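2-keto acid:ferredoxin oxidoreductase subunit alpha (Pyrococcus furiosus, PDB 1YD7) probably forms the alpha subunit of a 2-oxoglutarate:ferredoxin oxidoreductase, which turns 2-oxoglutarate and coenzyme A into succinyl-CoA and CO2 while reducing ferredoxin. Local coordinates at residues A[18-24]-A[192-198]; A[28-33]-A[163-168]; A[73-78]-A[101-105]. All blocks are in the same frame, centred on the assembly; numbering follows the deposited sequence. Where two conformers were deposited one is given.

Contact 1: residues A[18-24]-A[192-198]; sequences GEPDFIQ and MRERVYI
E19, D21 and I23 pair with I198, V196 and E194 through backbone bonds running in both directions. The bond from V196 N to D21 O, at 3.0 Å, is typical. Where 18-24 begins, G18 and E19 both face I198, which makes a G1 beta bulge; E19 N lies 3.2 Å from I198 O, whereas the approach of G18 N to the same oxygen is too short to be trusted. G18 has the positive phi (75°) suited to this bulge.

Together 19-24 and 193-198 form a two-stranded antiparallel sheet, with 167 residues between the segments. It is distinct from the central parallel sheet.

Apolar packing lies on the side turned to helices 25-36 and 160-177. I23 and I198 meet tip to tip, their CD1 atoms 3.9 Å apart, while V196 CG2 crosses beside I23 CD1.

P20, F22, Q24, R193, R195 and Y197 occupy the other face. P20 CB sits 3.6 Å above the R195 guanidinium plane, offset toward its rim. With CG anti to the backbone N (chi1 -175°), the F22 ring is carried across to the partner strand, where R195 N lies in plane at its edge, 3.4 Å from CD1. Beyond it the Q24 amide stacks on the R193 guanidinium in the conformer given, NE2 over its centre and the planes 19° apart, while also binding H191 O. An alanine here is likely to leave H191 O without this donor and to strip the R193 side chain of the neighbour it lies along. Y197 lies obliquely against the G18-E19 backbone, its OH bonded to E203.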
# COMPACT_ATOMS: atom_id res chain seq x y z
N GLY A 18 -7.43 -8.00 -15.55
CA GLY A 18 -7.63 -9.20 -16.33
C GLY A 18 -6.91 -9.09 -17.68
O GLY A 18 -7.36 -9.68 -18.68
N GLU A 19 -5.81 -8.33 -17.71
CA GLU A 19 -5.01 -8.17 -18.92
C GLU A 19 -3.72 -7.40 -18.60
O GLU A 19 -3.61 -6.83 -17.50
CB GLU A 19 -5.82 -7.46 -20.02
CG GLU A 19 -6.27 -6.06 -19.65
CD GLU A 19 -7.07 -5.41 -20.73
OE1 GLU A 19 -6.59 -5.34 -21.90
OE2 GLU A 19 -8.19 -4.95 -20.41
N PRO A 20 -2.73 -7.42 -19.52
CA PRO A 20 -1.50 -6.70 -19.27
C PRO A 20 -1.63 -5.20 -19.45
O PRO A 20 -2.54 -4.71 -20.08
CB PRO A 20 -0.51 -7.29 -20.31
CG PRO A 20 -1.20 -8.48 -20.90
CD PRO A 20 -2.66 -8.12 -20.82
N ASP A 21 -0.72 -4.49 -18.84
CA ASP A 21 -0.66 -3.07 -18.97
C ASP A 21 0.75 -2.69 -18.61
O ASP A 21 1.37 -3.32 -17.76
CB ASP A 21 -1.64 -2.39 -18.00
CG ASP A 21 -2.12 -1.03 -18.50
OD1 ASP A 21 -1.54 -0.46 -19.47
OD2 ASP A 21 -3.14 -0.56 -17.95
N PHE A 22 1.21 -1.63 -19.24
CA PHE A 22 2.59 -1.21 -19.20
C PHE A 22 2.57 -0.06 -18.22
O PHE A 22 2.13 1.04 -18.55
CB PHE A 22 3.01 -0.80 -20.63
CG PHE A 22 4.47 -0.45 -20.78
CD1 PHE A 22 5.46 -1.26 -20.26
CD2 PHE A 22 4.85 0.69 -21.50
CE1 PHE A 22 6.81 -0.95 -20.41
CE2 PHE A 22 6.18 1.01 -21.68
CZ PHE A 22 7.17 0.18 -21.14
N ILE A 23 3.04 -0.31 -16.99
CA ILE A 23 2.78 0.61 -15.88
C ILE A 23 4.01 0.78 -15.05
O ILE A 23 4.93 -0.01 -15.17
CB ILE A 23 1.62 0.14 -14.98
CG1 ILE A 23 1.92 -1.23 -14.35
CG2 ILE A 23 0.33 0.04 -15.77
CD1 ILE A 23 0.85 -1.70 -13.42
N GLN A 24 4.03 1.82 -14.23
CA GLN A 24 5.15 2.06 -13.35
C GLN A 24 4.92 1.41 -11.98
O GLN A 24 3.81 0.95 -11.69
CB GLN A 24 5.39 3.56 -13.20
CG GLN A 24 5.94 4.20 -14.49
CD GLN A 24 6.14 5.68 -14.36
OE1 GLN A 24 5.19 6.43 -14.21
NE2 GLN A 24 7.39 6.11 -14.40
N MSE A 192 10.20 2.86 -12.65
CA MSE A 192 10.40 1.82 -13.66
C MSE A 192 9.08 1.54 -14.30
O MSE A 192 8.05 1.64 -13.63
CB MSE A 192 10.83 0.51 -13.06
CG MSE A 192 12.12 0.53 -12.36
SE MSE A 192 12.68 -1.28 -11.94
CE MSE A 192 14.16 -0.70 -10.86
N ARG A 193 9.12 1.10 -15.56
CA ARG A 193 7.93 0.78 -16.34
C ARG A 193 8.09 -0.63 -16.83
O ARG A 193 9.15 -0.98 -17.31
CB ARG A 193 7.79 1.69 -17.56
CG ARG A 193 7.40 3.10 -17.26
CD ARG A 193 7.24 3.93 -18.54
NE ARG A 193 6.98 5.33 -18.23
CZ ARG A 193 7.91 6.17 -17.80
NH1 ARG A 193 9.18 5.77 -17.62
NH2 ARG A 193 7.59 7.43 -17.52
N GLU A 194 7.05 -1.45 -16.71
CA GLU A 194 7.13 -2.83 -17.16
C GLU A 194 5.74 -3.26 -17.51
O GLU A 194 4.78 -2.75 -16.92
CB GLU A 194 7.74 -3.72 -16.07
CG GLU A 194 7.50 -5.21 -16.26
CD GLU A 194 8.13 -6.13 -15.20
OE1 GLU A 194 8.75 -5.67 -14.18
OE2 GLU A 194 7.99 -7.37 -15.42
N ARG A 195 5.63 -4.18 -18.46
CA ARG A 195 4.33 -4.71 -18.87
C ARG A 195 4.01 -5.89 -17.96
O ARG A 195 4.73 -6.88 -17.95
CB ARG A 195 4.35 -5.15 -20.33
CG ARG A 195 3.00 -5.56 -20.92
CD ARG A 195 3.16 -5.82 -22.45
NE ARG A 195 1.87 -6.10 -23.08
CZ ARG A 195 1.51 -7.26 -23.62
NH1 ARG A 195 2.36 -8.27 -23.71
NH2 ARG A 195 0.28 -7.40 -24.10
N VAL A 196 2.95 -5.76 -17.17
CA VAL A 196 2.56 -6.81 -16.25
C VAL A 196 1.09 -7.15 -16.41
O VAL A 196 0.25 -6.27 -16.62
CB VAL A 196 2.88 -6.47 -14.75
CG1 VAL A 196 4.34 -6.08 -14.58
CG2 VAL A 196 2.02 -5.38 -14.25
N TYR A 197 0.83 -8.44 -16.32
CA TYR A 197 -0.51 -8.96 -16.25
C TYR A 197 -1.17 -8.57 -14.90
O TYR A 197 -0.68 -8.90 -13.82
CB TYR A 197 -0.50 -10.49 -16.45
CG TYR A 197 -1.89 -11.05 -16.39
CD1 TYR A 197 -2.79 -10.82 -17.41
CD2 TYR A 197 -2.33 -11.74 -15.27
CE1 TYR A 197 -4.09 -11.29 -17.34
CE2 TYR A 197 -3.64 -12.23 -15.20
CZ TYR A 197 -4.52 -12.00 -16.23
OH TYR A 197 -5.84 -12.45 -16.17
N ILE A 198 -2.27 -7.84 -15.01
CA ILE A 198 -3.05 -7.38 -13.87
C ILE A 198 -4.22 -8.34 -13.77
O ILE A 198 -5.12 -8.28 -14.60
CB ILE A 198 -3.64 -5.97 -14.08
CG1 ILE A 198 -2.53 -4.94 -14.37
CG2 ILE A 198 -4.48 -5.57 -12.83
CD1 ILE A 198 -1.50 -4.76 -13.26

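Contact 2: residues A[28-33]-A[163-168]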
# COMPACT_ATOMS: atom_id res chain seq x y z
N ALA A 28 1.55 0.09 -9.93
CA ALA A 28 1.41 -1.31 -9.59
C ALA A 28 1.04 -1.48 -8.11
O ALA A 28 0.16 -2.26 -7.78
CB ALA A 28 2.69 -2.07 -9.89
N ILE A 29 1.74 -0.76 -7.23
CA ILE A 29 1.39 -0.70 -5.80
C ILE A 29 -0.09 -0.31 -5.58
O ILE A 29 -0.84 -1.06 -4.96
CB ILE A 29 2.35 0.25 -5.03
CG1 ILE A 29 3.77 -0.29 -5.08
CG2 ILE A 29 1.91 0.43 -3.60
CD1 ILE A 29 4.82 0.62 -4.41
N ALA A 30 -0.52 0.80 -6.15
CA ALA A 30 -1.90 1.26 -6.05
C ALA A 30 -2.95 0.25 -6.55
O ALA A 30 -3.97 0.00 -5.90
CB ALA A 30 -2.07 2.59 -6.79
N ARG A 31 -2.73 -0.30 -7.74
CA ARG A 31 -3.64 -1.29 -8.28
C ARG A 31 -3.73 -2.55 -7.42
O ARG A 31 -4.82 -3.10 -7.24
CB ARG A 31 -3.24 -1.68 -9.70
CG ARG A 31 -3.42 -0.58 -10.68
CD ARG A 31 -3.32 -1.09 -12.14
NE ARG A 31 -3.23 0.04 -13.07
CZ ARG A 31 -3.40 -0.04 -14.40
NH1 ARG A 31 -3.75 -1.17 -14.99
NH2 ARG A 31 -3.26 1.05 -15.13
N ALA A 32 -2.58 -3.02 -6.95
CA ALA A 32 -2.51 -4.18 -6.06
C ALA A 32 -3.25 -3.93 -4.74
O ALA A 32 -4.01 -4.78 -4.28
CB ALA A 32 -1.06 -4.54 -5.79
N ALA A 33 -2.99 -2.77 -4.14
CA ALA A 33 -3.61 -2.40 -2.87
C ALA A 33 -5.12 -2.44 -3.00
O ALA A 33 -5.79 -3.11 -2.23
CB ALA A 33 -3.11 -1.05 -2.42
N ALA A 163 6.64 -5.12 -7.20
CA ALA A 163 5.81 -4.09 -6.60
C ALA A 163 4.33 -4.52 -6.56
O ALA A 163 3.67 -4.40 -5.53
CB ALA A 163 5.96 -2.76 -7.30
N PHE A 164 3.84 -5.08 -7.67
CA PHE A 164 2.52 -5.63 -7.67
C PHE A 164 2.34 -6.78 -6.67
O PHE A 164 1.53 -6.66 -5.75
CB PHE A 164 2.10 -6.08 -9.05
CG PHE A 164 0.65 -6.45 -9.12
CD1 PHE A 164 -0.31 -5.47 -9.26
CD2 PHE A 164 0.24 -7.77 -9.01
CE1 PHE A 164 -1.66 -5.79 -9.30
CE2 PHE A 164 -1.12 -8.11 -9.01
CZ PHE A 164 -2.06 -7.11 -9.17
N ASP A 165 3.10 -7.87 -6.87
CA ASP A 165 2.94 -9.12 -6.14
C ASP A 165 3.24 -8.97 -4.65
O ASP A 165 2.59 -9.57 -3.83
CB ASP A 165 3.85 -10.23 -6.70
CG ASP A 165 3.50 -10.67 -8.11
OD1 ASP A 165 2.31 -10.68 -8.51
OD2 ASP A 165 4.44 -11.05 -8.84
N PHE A 166 4.28 -8.21 -4.31
CA PHE A 166 4.64 -7.98 -2.95
C PHE A 166 3.61 -7.11 -2.23
O PHE A 166 3.47 -7.21 -0.99
CB PHE A 166 6.03 -7.34 -2.83
CG PHE A 166 7.20 -8.25 -3.18
CD1 PHE A 166 7.06 -9.39 -3.96
CD2 PHE A 166 8.47 -7.91 -2.77
CE1 PHE A 166 8.17 -10.17 -4.29
CE2 PHE A 166 9.57 -8.69 -3.10
CZ PHE A 166 9.41 -9.82 -3.86
N THR A 167 2.91 -6.23 -2.96
CA THR A 167 1.88 -5.40 -2.35
C THR A 167 0.68 -6.30 -1.93
O THR A 167 0.21 -6.20 -0.80
CB THR A 167 1.46 -4.21 -3.25
OG1 THR A 167 2.55 -3.27 -3.31
CG2 THR A 167 0.24 -3.48 -2.68
N ILE A 168 0.25 -7.19 -2.82
CA ILE A 168 -0.78 -8.16 -2.48
C ILE A 168 -0.35 -9.06 -1.32
O ILE A 168 -1.14 -9.32 -0.39
CB ILE A 168 -1.19 -8.98 -3.70
CG1 ILE A 168 -2.04 -8.11 -4.63
CG2 ILE A 168 -1.99 -10.22 -3.29
CD1 ILE A 168 -2.20 -8.69 -5.97
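A28, I29 and A32 pack against A163, F164 and T167 in a buried helix-to-helix contact, near the centre of the chain, where helices 25-36 and 160-177 lie side by side. The axes of the two segments come within 7.9 Å and run in broadly the same direction, crossing at -35°. That close approach depends on small side chains: three alanines, A28, A32 and A163, point their methyls at the partner helix, and the CB atoms of A28 and A163 stand 4.2 Å apart.

A32 is the centre of it. Its methyl lies over one face of the F164 ring in a CH-pi contact, 4.1 Å from the ring centroid and 28° off the normal. F164 reaches there because its CG is anti to the backbone N (chi1 -171°), swinging the ring alongside the 28-33 helix, where CD1 also meets A28 O. The same methyl also touches T167 CG2 at 3.5 Å and, a little farther off, I168 CG1.

T167 divides its two branches. CG2 lies against the first helix, 3.5 Å from I29 O, while OG1 donates to A163 O one turn back at 2.7 Å, nearly along the C=O axis. A163 O thereby takes both this proton and that of T167 N. I29 crosses T167 at about a right angle, CG1 resting on A163 CB, and both I29 and T167 continue onto L183 of strand 180-185, so the pair of helices covers that part of the parallel sheet.

With the threonine hydroxyl satisfied inside its own helix, the two helices are held by shape and apolar burial, so their spacing is probably set by the alanine and threonine methyls.

Contact 3: residues A[73-78]-A[101-105]; sequences EIASIA and LMQEN
M102 pushes its side chain in against E73 and I77, and this is the tight part of the contact. The residue is deposited as selenomethionine, a label and not the native atom. Its chain is extended beyond CG, so that the terminal CE comes up against the first turn of helix 73-85, 3.2 Å from E73 O. Halfway along, SE lies 3.9 Å from I77 CB and CG meets I77 CG2 at 3.8 Å, the two side chains crossing obliquely. I77 has CG2 held between the backbone N and the carbonyl carbon, with CG1 anti to the N (chi1 178°), which turns CG2 toward M102 and N105 at once. Both M102 and I77 are buried. S76 OG bonds back to D72 O at the start of the helix.

Toward the surface the fit slackens. Of its two methyls L101 brings CD1, 3.4 Å from E73 OE1, where the glutamate chain bends at chi2. I74 lays CG1 near L101 O at 3.6 Å, and the two exposed side chains barely meet otherwise. At the other edge N105 and I77 slide past each other in opposite directions, N105 OD1 lying 3.7 Å from I77 CG2. The same oxygen approaches I74 O at 3.6 Å without bonding to it; I74 O is instead used by A78 N, one helical turn on.

Helix 73-85 makes the beta-alpha-beta crossover from strand 66-69 to strand 90-95, passing strand 40-43, which lies between them in the sheet, and helix 98-102 follows strand 90-95. E73 and M102 both rest on T94, while S76 and M102 touch T92, so the buried side of the contact lies directly on strand 90-95.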
# COMPACT_ATOMS: atom_id res chain seq x y z
N GLU A 73 3.57 12.74 9.51
CA GLU A 73 3.71 11.29 9.32
C GLU A 73 3.07 10.54 10.50
O GLU A 73 2.41 9.52 10.31
CB GLU A 73 5.19 10.91 9.17
CG GLU A 73 5.85 11.44 7.90
CD GLU A 73 6.52 12.84 8.03
OE1 GLU A 73 6.44 13.49 9.10
OE2 GLU A 73 7.14 13.28 7.03
N ILE A 74 3.27 11.05 11.70
CA ILE A 74 2.65 10.49 12.91
C ILE A 74 1.11 10.40 12.80
O ILE A 74 0.50 9.38 13.15
CB ILE A 74 3.11 11.28 14.17
CG1 ILE A 74 4.57 10.92 14.48
CG2 ILE A 74 2.23 10.97 15.37
CD1 ILE A 74 5.11 11.45 15.80
N ALA A 75 0.52 11.45 12.25
CA ALA A 75 -0.91 11.53 12.03
C ALA A 75 -1.43 10.55 10.99
O ALA A 75 -2.48 9.94 11.16
CB ALA A 75 -1.28 12.95 11.64
N SER A 76 -0.68 10.38 9.90
CA SER A 76 -1.10 9.49 8.83
C SER A 76 -1.12 8.04 9.29
O SER A 76 -2.04 7.31 8.98
CB SER A 76 -0.18 9.65 7.61
OG SER A 76 -0.32 10.96 7.09
N ILE A 77 -0.10 7.63 10.03
CA ILE A 77 -0.04 6.27 10.58
C ILE A 77 -1.11 6.06 11.66
O ILE A 77 -1.79 5.04 11.65
CB ILE A 77 1.41 5.88 11.09
CG1 ILE A 77 1.42 4.48 11.71
CG2 ILE A 77 1.94 6.82 12.15
CD1 ILE A 77 1.02 3.41 10.74
N ALA A 78 -1.27 7.03 12.57
CA ALA A 78 -2.29 6.94 13.62
C ALA A 78 -3.67 6.80 13.01
O ALA A 78 -4.47 5.96 13.44
CB ALA A 78 -2.21 8.14 14.58
N LEU A 101 9.91 8.40 12.15
CA LEU A 101 8.95 9.13 13.00
C LEU A 101 7.74 8.26 13.34
O LEU A 101 7.14 8.42 14.40
CB LEU A 101 8.44 10.42 12.34
CG LEU A 101 9.42 11.53 11.93
CD1 LEU A 101 8.63 12.80 11.58
CD2 LEU A 101 10.45 11.82 13.01
N MSE A 102 7.40 7.34 12.44
CA MSE A 102 6.32 6.38 12.67
C MSE A 102 6.73 5.19 13.55
O MSE A 102 5.87 4.43 13.99
CB MSE A 102 5.82 5.84 11.32
CG MSE A 102 5.25 6.89 10.38
SE MSE A 102 4.54 6.09 8.73
CE MSE A 102 3.49 7.62 7.98
N GLN A 103 8.03 5.03 13.81
CA GLN A 103 8.57 3.81 14.41
C GLN A 103 7.80 3.33 15.64
O GLN A 103 7.51 2.14 15.76
CB GLN A 103 10.04 4.00 14.78
N GLU A 104 7.46 4.25 16.55
CA GLU A 104 6.82 3.90 17.82
C GLU A 104 5.34 3.53 17.67
O GLU A 104 4.88 2.63 18.34
CB GLU A 104 6.96 5.03 18.83
CG GLU A 104 6.56 4.66 20.25
CD GLU A 104 6.56 5.86 21.17
OE1 GLU A 104 7.52 6.67 21.09
OE2 GLU A 104 5.60 6.02 21.96
N ASN A 105 4.61 4.27 16.84
CA ASN A 105 3.22 3.89 16.48
C ASN A 105 3.09 2.52 15.78
O ASN A 105 2.11 1.80 15.96
CB ASN A 105 2.57 4.98 15.59
CG ASN A 105 2.00 6.15 16.38
OD1 ASN A 105 1.52 7.13 15.80
ND2 ASN A 105 2.03 6.06 17.70

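In the fold
Contact 2 is the core of the three: every residue that touches there is buried, and its chemistry is almost wholly methyl and ring packing. Contacts 1 and 3 lie nearer the surface, on opposite sides of the chain's centre, with centres about 32 Å apart. Contact 1 relies on backbone bonds between strands, contact 3 on side chains packed against each other and against backbone oxygens near the start of helix 73-85, without such bonds. Contacts 1 and 2 are neighbours: strand 19-24 runs directly into helix 25-36, and the salt bridge from D21 to R31 ties the two together. Contact 3 touches neither, resting instead on strand 90-95 of the parallel sheet.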